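Glycoside hydrolase family 81 (Clostridium thermocellum, PDB 6FOP) probably hydrolyses beta-1,3-glucans such as laminarin as a family 81 endoglucanase of the cellulosome, captured here as a variant with one glutamate replaced by alanine. Local coordinates at residues L390-S395 with I401-S406; D415-Y420 with N489-S494; L661-V666 with N680-V685. All coordinates share one frame; numbering follows the deposited sequence. Where two conformers were deposited one is given.

Contact 1 of 3, residues L390-S395 with I401-S406; sequences LFYYDS and IGYPSS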
loop_
_atom_site.group_PDB
_atom_site.type_symbol
_atom_site.label_atom_id
_atom_site.label_comp_id
_atom_site.label_asym_id
_atom_site.label_seq_id
_atom_site.Cartn_x
_atom_site.Cartn_y
_atom_site.Cartn_z
ATOM N N LEU A 390 -20.087 11.489 -11.958
ATOM C CA LEU A 390 -20.958 10.847 -10.978
ATOM C C LEU A 390 -20.252 9.612 -10.444
ATOM O O LEU A 390 -19.310 9.089 -11.078
ATOM C CB LEU A 390 -22.320 10.453 -11.587
ATOM C CG LEU A 390 -22.187 9.436 -12.740
ATOM C CD1 LEU A 390 -22.467 8.007 -12.300
ATOM C CD2 LEU A 390 -22.939 9.802 -13.976
ATOM N N PHE A 391 -20.713 9.173 -9.280
ATOM C CA PHE A 391 -20.274 7.919 -8.662
ATOM C C PHE A 391 -21.398 6.900 -8.647
ATOM O O PHE A 391 -22.527 7.219 -8.283
ATOM C CB PHE A 391 -19.711 8.145 -7.238
ATOM C CG PHE A 391 -18.340 8.803 -7.247
ATOM C CD1 PHE A 391 -17.196 8.055 -7.481
ATOM C CD2 PHE A 391 -18.206 10.176 -7.109
ATOM C CE1 PHE A 391 -15.953 8.650 -7.542
ATOM C CE2 PHE A 391 -16.963 10.770 -7.165
ATOM C CZ PHE A 391 -15.842 10.016 -7.410
ATOM N N TYR A 392 -21.041 5.672 -9.029
ATOM C CA TYR A 392 -21.924 4.513 -9.079
ATOM C C TYR A 392 -21.474 3.505 -8.036
ATOM O O TYR A 392 -20.282 3.251 -7.905
ATOM C CB TYR A 392 -21.790 3.891 -10.487
ATOM C CG TYR A 392 -22.416 2.535 -10.659
ATOM C CD1 TYR A 392 -23.748 2.408 -10.978
ATOM C CD2 TYR A 392 -21.651 1.376 -10.548
ATOM C CE1 TYR A 392 -24.326 1.167 -11.141
ATOM C CE2 TYR A 392 -22.218 0.126 -10.715
ATOM C CZ TYR A 392 -23.556 0.024 -11.026
ATOM O OH TYR A 392 -24.151 -1.207 -11.208
ATOM N N TYR A 393 -22.424 2.897 -7.327
ATOM C CA TYR A 393 -22.089 1.854 -6.353
ATOM C C TYR A 393 -22.408 0.490 -6.953
ATOM O O TYR A 393 -23.566 0.215 -7.330
ATOM C CB TYR A 393 -22.881 2.035 -5.071
ATOM C CG TYR A 393 -22.523 1.016 -4.017
ATOM C CD1 TYR A 393 -21.350 1.107 -3.282
ATOM C CD2 TYR A 393 -23.365 -0.028 -3.724
ATOM C CE1 TYR A 393 -21.018 0.162 -2.333
ATOM C CE2 TYR A 393 -23.028 -0.971 -2.787
ATOM C CZ TYR A 393 -21.863 -0.874 -2.080
ATOM O OH TYR A 393 -21.599 -1.837 -1.124
ATOM N N ASP A 394 -21.364 -0.333 -7.092
ATOM C CA ASP A 394 -21.509 -1.726 -7.488
ATOM C C ASP A 394 -21.764 -2.550 -6.231
ATOM O O ASP A 394 -20.928 -2.561 -5.338
ATOM C CB ASP A 394 -20.246 -2.176 -8.217
ATOM C CG ASP A 394 -20.295 -3.643 -8.639
ATOM O OD1 ASP A 394 -20.317 -4.532 -7.768
ATOM O OD2 ASP A 394 -20.323 -3.901 -9.850
ATOM N N SER A 395 -22.939 -3.176 -6.142
ATOM C CA SER A 395 -23.321 -3.933 -4.941
ATOM C C SER A 395 -23.026 -5.429 -5.059
ATOM O O SER A 395 -23.378 -6.198 -4.177
ATOM C CB SER A 395 -24.793 -3.733 -4.633
ATOM O OG SER A 395 -25.566 -4.211 -5.715
ATOM N N ILE A 401 -17.473 3.511 -8.004
ATOM C CA ILE A 401 -16.765 3.697 -9.266
ATOM C C ILE A 401 -17.200 5.035 -9.833
ATOM O O ILE A 401 -18.388 5.290 -10.005
ATOM C CB ILE A 401 -17.092 2.576 -10.285
ATOM C CG1 ILE A 401 -16.743 1.185 -9.693
ATOM C CG2 ILE A 401 -16.403 2.825 -11.625
ATOM C CD1 ILE A 401 -17.354 0.039 -10.467
ATOM N N GLY A 402 -16.237 5.887 -10.153
ATOM C CA GLY A 402 -16.552 7.143 -10.819
ATOM C C GLY A 402 -16.590 6.979 -12.327
ATOM O O GLY A 402 -15.749 6.261 -12.908
ATOM N N TYR A 403 -17.516 7.681 -12.977
ATOM C CA TYR A 403 -17.625 7.680 -14.454
ATOM C C TYR A 403 -17.510 9.110 -14.970
ATOM O O TYR A 403 -18.167 9.982 -14.410
ATOM C CB TYR A 403 -18.911 7.033 -14.948
ATOM C CG TYR A 403 -18.959 5.544 -14.652
ATOM C CD1 TYR A 403 -18.079 4.650 -15.276
ATOM C CD2 TYR A 403 -19.837 5.037 -13.721
ATOM C CE1 TYR A 403 -18.097 3.292 -14.961
ATOM C CE2 TYR A 403 -19.870 3.686 -13.418
ATOM C CZ TYR A 403 -19.006 2.823 -14.048
ATOM O OH TYR A 403 -19.085 1.483 -13.703
ATOM N N PRO A 404 -16.712 9.360 -16.018
ATOM C CA PRO A 404 -15.969 8.343 -16.788
ATOM C C PRO A 404 -14.766 7.751 -16.052
ATOM O O PRO A 404 -14.111 8.417 -15.239
ATOM C CB PRO A 404 -15.490 9.090 -18.041
ATOM C CG PRO A 404 -16.008 10.471 -17.932
ATOM C CD PRO A 404 -16.600 10.713 -16.600
ATOM N N SER A 405 -14.549 6.463 -16.312
ATOM C CA SER A 405 -13.478 5.701 -15.690
ATOM C C SER A 405 -12.246 5.740 -16.565
ATOM O O SER A 405 -12.290 6.239 -17.713
ATOM C CB SER A 405 -13.929 4.254 -15.578
ATOM O OG SER A 405 -14.243 3.764 -16.863
ATOM N N SER A 406 -11.154 5.202 -16.047
ATOM C CA SER A 406 -9.957 5.072 -16.879
ATOM C C SER A 406 -9.008 4.032 -16.305
ATOM O O SER A 406 -9.023 3.756 -15.084
ATOM C CB SER A 406 -9.253 6.411 -17.066
ATOM O OG SER A 406 -8.901 6.949 -15.809
#
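Tyr392 pairs with Ile401 and Leu390 with Tyr403 in a two-stranded antiparallel beta hairpin of strands 390-394 and 399-403. Backbone bonds set the register. At the Tyr392-Ile401 hydrogen-bonded pair, Tyr392 N gives to Ile401 O at 2.9 Å and Ile401 N returns to Tyr392 O at 2.8 Å. The Leu390-Tyr403 pair is less even: Tyr403 N reaches Leu390 O at 3.0 Å, whereas the return bond from Leu390 N to Tyr403 O is weak. Between them Phe391 and Gly402 form a non-hydrogen-bonded pair whose CA atoms come within 4.4 Å. Here Gly402 CA makes a CA-H...O contact with Leu390 O, and Phe391 CA makes another with Ile401 O.

Apolar contacts differ on the two faces. With CG anti to its carbonyl carbon (chi1 -73°), Phe391 lays its ring obliquely against the bare backbone of Gly402, CD1 lying 3.5 Å from Gly402 CA. The same ring packs edge-to-face with Tyr420. On the opposite face of the hairpin, Tyr392 and Tyr403 lie side by side and point the same way, and Leu390 CD1 adds to the edge of the Tyr403 ring from the hairpin's other strand, 4.2 Å from Tyr403 CD2. The hydroxyl of Tyr403 is hydrogen-bonded to Lys19 O, tying the hairpin to an N-terminal loop. The tightest side-chain contact on this face brings Tyr392 CB to 3.5 Å from Tyr403 CE2, near the plane of the Tyr403 ring.

Contact 2 of 3, residues D415-Y420 with N489-S494; sequences DHHFHY and NNQASS. Unlike the reference sequence in segment 489-494: Ala492 (reference Glu).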
loop_
_atom_site.group_PDB
_atom_site.type_symbol
_atom_site.label_atom_id
_atom_site.label_comp_id
_atom_site.label_asym_id
_atom_site.label_seq_id
_atom_site.Cartn_x
_atom_site.Cartn_y
_atom_site.Cartn_z
ATOM N N ASP A 415 -6.614 0.881 -9.076
ATOM C CA ASP A 415 -6.129 2.250 -8.890
ATOM C C ASP A 415 -7.077 3.210 -8.169
ATOM O O ASP A 415 -6.911 4.429 -8.292
ATOM C CB ASP A 415 -5.744 2.906 -10.236
ATOM C CG ASP A 415 -4.662 2.162 -11.005
ATOM O OD1 ASP A 415 -4.127 1.179 -10.492
ATOM O OD2 ASP A 415 -4.373 2.569 -12.157
ATOM N N HIS A 416 -8.050 2.739 -7.396
ATOM C CA HIS A 416 -8.972 3.718 -6.827
ATOM C C HIS A 416 -8.263 4.697 -5.893
ATOM O O HIS A 416 -8.676 5.859 -5.777
ATOM C CB HIS A 416 -10.146 3.066 -6.100
ATOM C CG HIS A 416 -11.151 2.453 -7.025
ATOM N ND1 HIS A 416 -12.415 2.095 -6.611
ATOM C CD2 HIS A 416 -11.078 2.120 -8.333
ATOM C CE1 HIS A 416 -13.090 1.597 -7.636
ATOM N NE2 HIS A 416 -12.296 1.593 -8.691
ATOM N N HIS A 417 -7.266 4.220 -5.164
ATOM C CA HIS A 417 -6.496 5.109 -4.287
ATOM C C HIS A 417 -5.792 6.221 -5.074
ATOM O O HIS A 417 -5.814 7.386 -4.643
ATOM C CB HIS A 417 -5.551 4.321 -3.346
ATOM C CG HIS A 417 -4.485 3.510 -4.036
ATOM N ND1 HIS A 417 -4.628 2.968 -5.290
ATOM C CD2 HIS A 417 -3.258 3.149 -3.614
ATOM C CE1 HIS A 417 -3.530 2.306 -5.608
ATOM N NE2 HIS A 417 -2.682 2.401 -4.604
ATOM N N PHE A 418 -5.215 5.877 -6.235
ATOM C CA PHE A 418 -4.541 6.882 -7.057
ATOM C C PHE A 418 -5.563 7.925 -7.522
ATOM O O PHE A 418 -5.293 9.139 -7.476
ATOM C CB PHE A 418 -3.931 6.256 -8.309
ATOM C CG PHE A 418 -2.871 5.200 -8.058
ATOM C CD1 PHE A 418 -2.127 5.147 -6.896
ATOM C CD2 PHE A 418 -2.575 4.306 -9.075
ATOM C CE1 PHE A 418 -1.096 4.228 -6.764
ATOM C CE2 PHE A 418 -1.585 3.365 -8.925
ATOM C CZ PHE A 418 -0.844 3.337 -7.768
ATOM N N HIS A 419 -6.699 7.477 -8.042
ATOM C CA HIS A 419 -7.668 8.417 -8.590
ATOM C C HIS A 419 -8.260 9.269 -7.479
ATOM O O HIS A 419 -8.321 10.508 -7.564
ATOM C CB HIS A 419 -8.836 7.714 -9.268
ATOM C CG HIS A 419 -8.549 7.002 -10.545
ATOM N ND1 HIS A 419 -7.457 6.206 -10.799
ATOM C CD2 HIS A 419 -9.338 6.902 -11.636
ATOM C CE1 HIS A 419 -7.591 5.660 -12.001
ATOM N NE2 HIS A 419 -8.721 6.066 -12.520
ATOM N N TYR A 420 -8.772 8.608 -6.451
ATOM C CA TYR A 420 -9.552 9.308 -5.447
ATOM C C TYR A 420 -8.686 10.140 -4.503
ATOM O O TYR A 420 -9.183 11.080 -3.907
ATOM C CB TYR A 420 -10.438 8.348 -4.682
ATOM C CG TYR A 420 -11.451 7.585 -5.515
ATOM C CD1 TYR A 420 -11.689 7.862 -6.838
ATOM C CD2 TYR A 420 -12.147 6.518 -4.946
ATOM C CE1 TYR A 420 -12.590 7.136 -7.588
ATOM C CE2 TYR A 420 -13.029 5.783 -5.677
ATOM C CZ TYR A 420 -13.246 6.069 -7.004
ATOM O OH TYR A 420 -14.114 5.351 -7.769
ATOM N N ASN A 489 0.211 -9.201 -7.685
ATOM C CA ASN A 489 -0.219 -7.796 -7.700
ATOM C C ASN A 489 1.005 -6.917 -7.926
ATOM O O ASN A 489 2.137 -7.396 -7.898
ATOM C CB ASN A 489 -1.028 -7.468 -6.444
ATOM C CG ASN A 489 -2.133 -6.455 -6.719
ATOM O OD1 ASN A 489 -1.890 -5.424 -7.363
ATOM N ND2 ASN A 489 -3.329 -6.708 -6.243
ATOM N N ASN A 490 0.756 -5.619 -8.161
ATOM C CA ASN A 490 1.813 -4.666 -8.417
ATOM C C ASN A 490 1.430 -3.314 -7.859
ATOM O O ASN A 490 0.266 -3.005 -7.709
ATOM C CB ASN A 490 2.126 -4.520 -9.912
ATOM C CG ASN A 490 1.049 -3.777 -10.643
ATOM O OD1 ASN A 490 1.065 -2.517 -10.676
ATOM N ND2 ASN A 490 0.111 -4.498 -11.246
ATOM N N GLN A 491 2.453 -2.503 -7.603
ATOM C CA GLN A 491 2.255 -1.062 -7.472
ATOM C C GLN A 491 3.479 -0.377 -8.109
ATOM O O GLN A 491 4.622 -0.713 -7.773
ATOM C CB GLN A 491 2.034 -0.568 -6.032
ATOM C CG GLN A 491 1.886 0.960 -5.962
ATOM C CD GLN A 491 1.368 1.432 -4.636
ATOM O OE1 GLN A 491 0.150 1.648 -4.485
ATOM N NE2 GLN A 491 2.260 1.580 -3.655
ATOM N N ALA A 492 3.207 0.595 -8.985
ATOM C CA ALA A 492 4.266 1.449 -9.570
ATOM C C ALA A 492 4.396 2.716 -8.697
ATOM O O ALA A 492 5.311 2.810 -7.885
ATOM C CB ALA A 492 3.978 1.717 -11.036
ATOM N N SER A 493 3.426 3.626 -8.785
ATOM C CA SER A 493 3.529 4.891 -8.076
ATOM C C SER A 493 3.143 4.802 -6.597
ATOM O O SER A 493 1.967 4.969 -6.216
ATOM C CB SER A 493 2.679 5.965 -8.743
ATOM O OG SER A 493 2.851 7.213 -8.028
ATOM N N SER A 494 4.144 4.606 -5.736
ATOM C CA SER A 494 3.910 4.708 -4.296
ATOM C C SER A 494 3.516 6.132 -3.876
ATOM O O SER A 494 2.810 6.327 -2.900
ATOM C CB SER A 494 5.121 4.237 -3.476
ATOM O OG SER A 494 6.245 5.078 -3.672
#
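His417 and Gln491 meet through a single straight hydrogen bond, in which His417 NE2 gives its proton to Gln491 OE1 at 2.9 Å. The imidazole and the amide are almost coplanar, 17° apart, and OE1 sits at the edge of the ring close to its plane, while NE2 approaches nearly in line with the amide C=O (170°). Gln491 reaches this point with CG anti to its backbone N (chi1 178°) and an extended chain. The other end of the amide is held as well, since NE2 of Gln491 bonds to Glu527 OE2. With both ends engaged, the amide's rotation is fixed and its oxygen is presented to the histidine.

Phe418 lies over one face of the His417 imidazole, with CD1 of Phe418 3.4 Å above the ring plane and displaced toward its rim. The far end of the phenyl ring meets the second segment obliquely: Phe418 CE1 is 3.2 Å from Ser493 O and 3.7 Å from Gln491 OE1. Ser493 turns its own hydroxyl elsewhere, to Ile576 O and to Glu496 N, where it N-caps helix 494-511.

A pentanediol, probably from the crystallisation liquor, lies about 4 Å from the Ser493 side chain; beside the engineered Ala492, which replaces a glutamate, it may mark part of the substrate-binding region. The contact joins the first turn of helix 416-433 to the segment leading into helix 494-511, within the helical catalytic domain of family 81, a member of the six-hairpin clan.

Contact 3 of 3, residues L661-V666 with N680-V685; sequences LPDFSV and NIRTYV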
loop_
_atom_site.group_PDB
_atom_site.type_symbol
_atom_site.label_atom_id
_atom_site.label_comp_id
_atom_site.label_asym_id
_atom_site.label_seq_id
_atom_site.Cartn_x
_atom_site.Cartn_y
_atom_site.Cartn_z
ATOM N N LEU A 661 16.720 21.922 4.204
ATOM C CA LEU A 661 16.239 20.589 3.950
ATOM C C LEU A 661 15.411 20.071 5.127
ATOM O O LEU A 661 15.639 20.460 6.283
ATOM C CB LEU A 661 17.433 19.666 3.703
ATOM C CG LEU A 661 18.408 20.081 2.584
ATOM C CD1 LEU A 661 19.454 19.001 2.364
ATOM C CD2 LEU A 661 17.636 20.350 1.290
ATOM N N PRO A 662 14.494 19.142 4.867
ATOM C CA PRO A 662 13.733 18.589 5.991
ATOM C C PRO A 662 14.644 17.903 7.024
ATOM O O PRO A 662 15.548 17.165 6.666
ATOM C CB PRO A 662 12.790 17.578 5.341
ATOM C CG PRO A 662 13.447 17.243 4.041
ATOM C CD PRO A 662 14.095 18.541 3.584
ATOM N N ASP A 663 14.335 18.107 8.283
ATOM C CA ASP A 663 15.129 17.587 9.392
ATOM C C ASP A 663 14.271 16.566 10.133
ATOM O O ASP A 663 13.319 16.927 10.828
ATOM C CB ASP A 663 15.537 18.726 10.320
ATOM C CG ASP A 663 16.557 18.310 11.373
ATOM O OD1 ASP A 663 16.569 17.123 11.748
ATOM O OD2 ASP A 663 17.334 19.176 11.829
ATOM N N PHE A 664 14.625 15.299 9.969
ATOM C CA PHE A 664 13.876 14.186 10.543
ATOM C C PHE A 664 14.313 13.811 11.953
ATOM O O PHE A 664 13.836 12.833 12.504
ATOM C CB PHE A 664 13.993 12.996 9.602
ATOM C CG PHE A 664 13.357 13.254 8.280
ATOM C CD1 PHE A 664 11.980 13.152 8.137
ATOM C CD2 PHE A 664 14.107 13.741 7.217
ATOM C CE1 PHE A 664 11.370 13.421 6.920
ATOM C CE2 PHE A 664 13.502 14.011 6.027
ATOM C CZ PHE A 664 12.145 13.854 5.875
ATOM N N SER A 665 15.209 14.586 12.557
ATOM C CA SER A 665 15.708 14.277 13.891
ATOM C C SER A 665 14.903 14.967 15.004
ATOM O O SER A 665 15.260 14.846 16.181
ATOM C CB SER A 665 17.181 14.646 14.008
ATOM O OG SER A 665 17.358 16.035 14.050
ATOM N N VAL A 666 13.869 15.706 14.625
ATOM C CA VAL A 666 13.043 16.476 15.563
ATOM C C VAL A 666 11.581 16.178 15.298
ATOM O O VAL A 666 11.129 16.285 14.150
ATOM C CB VAL A 666 13.222 17.995 15.361
ATOM C CG1 VAL A 666 12.431 18.802 16.401
ATOM C CG2 VAL A 666 14.661 18.378 15.411
ATOM N N ASN A 680 22.546 24.194 9.696
ATOM C CA ASN A 680 22.372 24.071 11.149
ATOM C C ASN A 680 21.471 25.107 11.822
ATOM O O ASN A 680 21.439 25.173 13.052
ATOM C CB ASN A 680 23.730 23.976 11.870
ATOM C CG ASN A 680 24.577 22.844 11.332
ATOM O OD1 ASN A 680 24.132 21.702 11.293
ATOM N ND2 ASN A 680 25.802 23.143 10.942
ATOM N N ILE A 681 20.725 25.877 11.031
ATOM C CA ILE A 681 19.687 26.780 11.546
ATOM C C ILE A 681 18.332 26.139 11.243
ATOM O O ILE A 681 18.011 25.932 10.066
ATOM C CB ILE A 681 19.740 28.166 10.854
ATOM C CG1 ILE A 681 21.142 28.805 10.942
ATOM C CG2 ILE A 681 18.655 29.056 11.434
ATOM C CD1 ILE A 681 21.669 28.928 12.334
ATOM N N ARG A 682 17.544 25.849 12.277
ATOM C CA ARG A 682 16.237 25.224 12.092
ATOM C C ARG A 682 15.126 26.241 11.921
ATOM O O ARG A 682 15.105 27.270 12.598
ATOM C CB ARG A 682 15.901 24.293 13.258
ATOM C CG ARG A 682 16.659 22.996 13.188
ATOM C CD ARG A 682 16.331 22.086 14.352
ATOM N NE ARG A 682 17.035 20.829 14.143
ATOM C CZ ARG A 682 17.373 19.962 15.083
ATOM N NH1 ARG A 682 17.079 20.177 16.366
ATOM N NH2 ARG A 682 18.033 18.864 14.714
ATOM N N THR A 683 14.214 25.941 11.003
ATOM C CA THR A 683 12.956 26.660 10.870
ATOM C C THR A 683 11.824 25.663 11.125
ATOM O O THR A 683 11.811 24.536 10.587
ATOM C CB THR A 683 12.803 27.352 9.500
ATOM O OG1 THR A 683 13.851 28.310 9.347
ATOM C CG2 THR A 683 11.472 28.052 9.399
ATOM N N TYR A 684 10.890 26.083 11.958
ATOM C CA TYR A 684 9.797 25.256 12.427
ATOM C C TYR A 684 8.509 25.791 11.826
ATOM O O TYR A 684 8.247 27.006 11.910
ATOM C CB TYR A 684 9.743 25.346 13.946
ATOM C CG TYR A 684 11.029 24.996 14.653
ATOM C CD1 TYR A 684 12.047 25.917 14.791
ATOM C CD2 TYR A 684 11.220 23.734 15.207
ATOM C CE1 TYR A 684 13.225 25.616 15.431
ATOM C CE2 TYR A 684 12.404 23.417 15.860
ATOM C CZ TYR A 684 13.406 24.357 15.963
ATOM O OH TYR A 684 14.573 24.076 16.617
ATOM N N VAL A 685 7.711 24.929 11.219
ATOM C CA VAL A 685 6.467 25.319 10.577
ATOM C C VAL A 685 5.350 24.480 11.167
ATOM O O VAL A 685 5.471 23.250 11.241
ATOM C CB VAL A 685 6.499 25.122 9.060
ATOM C CG1 VAL A 685 5.213 25.639 8.422
ATOM C CG2 VAL A 685 7.755 25.789 8.474
#
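Asp663 and Arg682 form a salt bridge between the loop just after edge strand 661-662 and strand 681-688 of the C-terminal antiparallel sheet, two strands in, with strand 673-678 between them. The guanidinium approaches side-on and gives two hydrogen bonds to one carboxylate oxygen: Arg682 NE lies 2.9 Å and Arg682 NH2 3.0 Å from Asp663 OD2. The two groups are not coplanar. Their planes stand 68° apart, and both nitrogens come to OD2 from the same face of the carboxylate, NE from well above its plane. An Arg682 chain extended from CG to NE spans the intervening strand, touching Val675 and Asn677 on the way.

Hydrogen bonds inside the 661-666 segment fix the acid. Ser665 N gives to Asp663 OD1 at 3.0 Å, closing an Asx turn, and the Ser665 hydroxyl gives to the same OD1 at 2.7 Å. That hydroxyl also lies close to Arg682 NH2, but at an angle too poor for a bond.

Among apolar groups, the CG2 methyl of Val666 covers one face of the guanidinium, though its exact spacing is doubtful.

Asn677 ND2 also bonds to Asp663 OD2, while Arg682 NH1 forms a second salt bridge with Asp700. The arginine is therefore shared between two acids, and each Asp663 oxygen has several donors, an environment that would be expected to favour the ionised carboxylate and to hold the turn against the sheet.

How the contacts relate
Contacts 1 and 2 are neighbours, with centres about 17 Å apart, and helix 416-433 follows strand 399-403 directly in the chain. They touch mainly through Tyr420, whose OH lies 3.2 Å from Gly402 N in a weak, probable hydrogen bond and whose CE1 packs 3.7 Å from Phe391 CE1; the hairpin thus rests on the helix that carries His417 and Phe418. Contact 2 lies nearer the centre of the chain, and its segment 489-494 includes the engineered Ala492; pentanediol molecules sit beside both contacts, about 5 Å from the Tyr403 side chain in contact 1. Contact 3 stands apart in the C-terminal sheet, its centre about 31 Å from that of contact 2 and 43 Å from that of contact 1, touching neither.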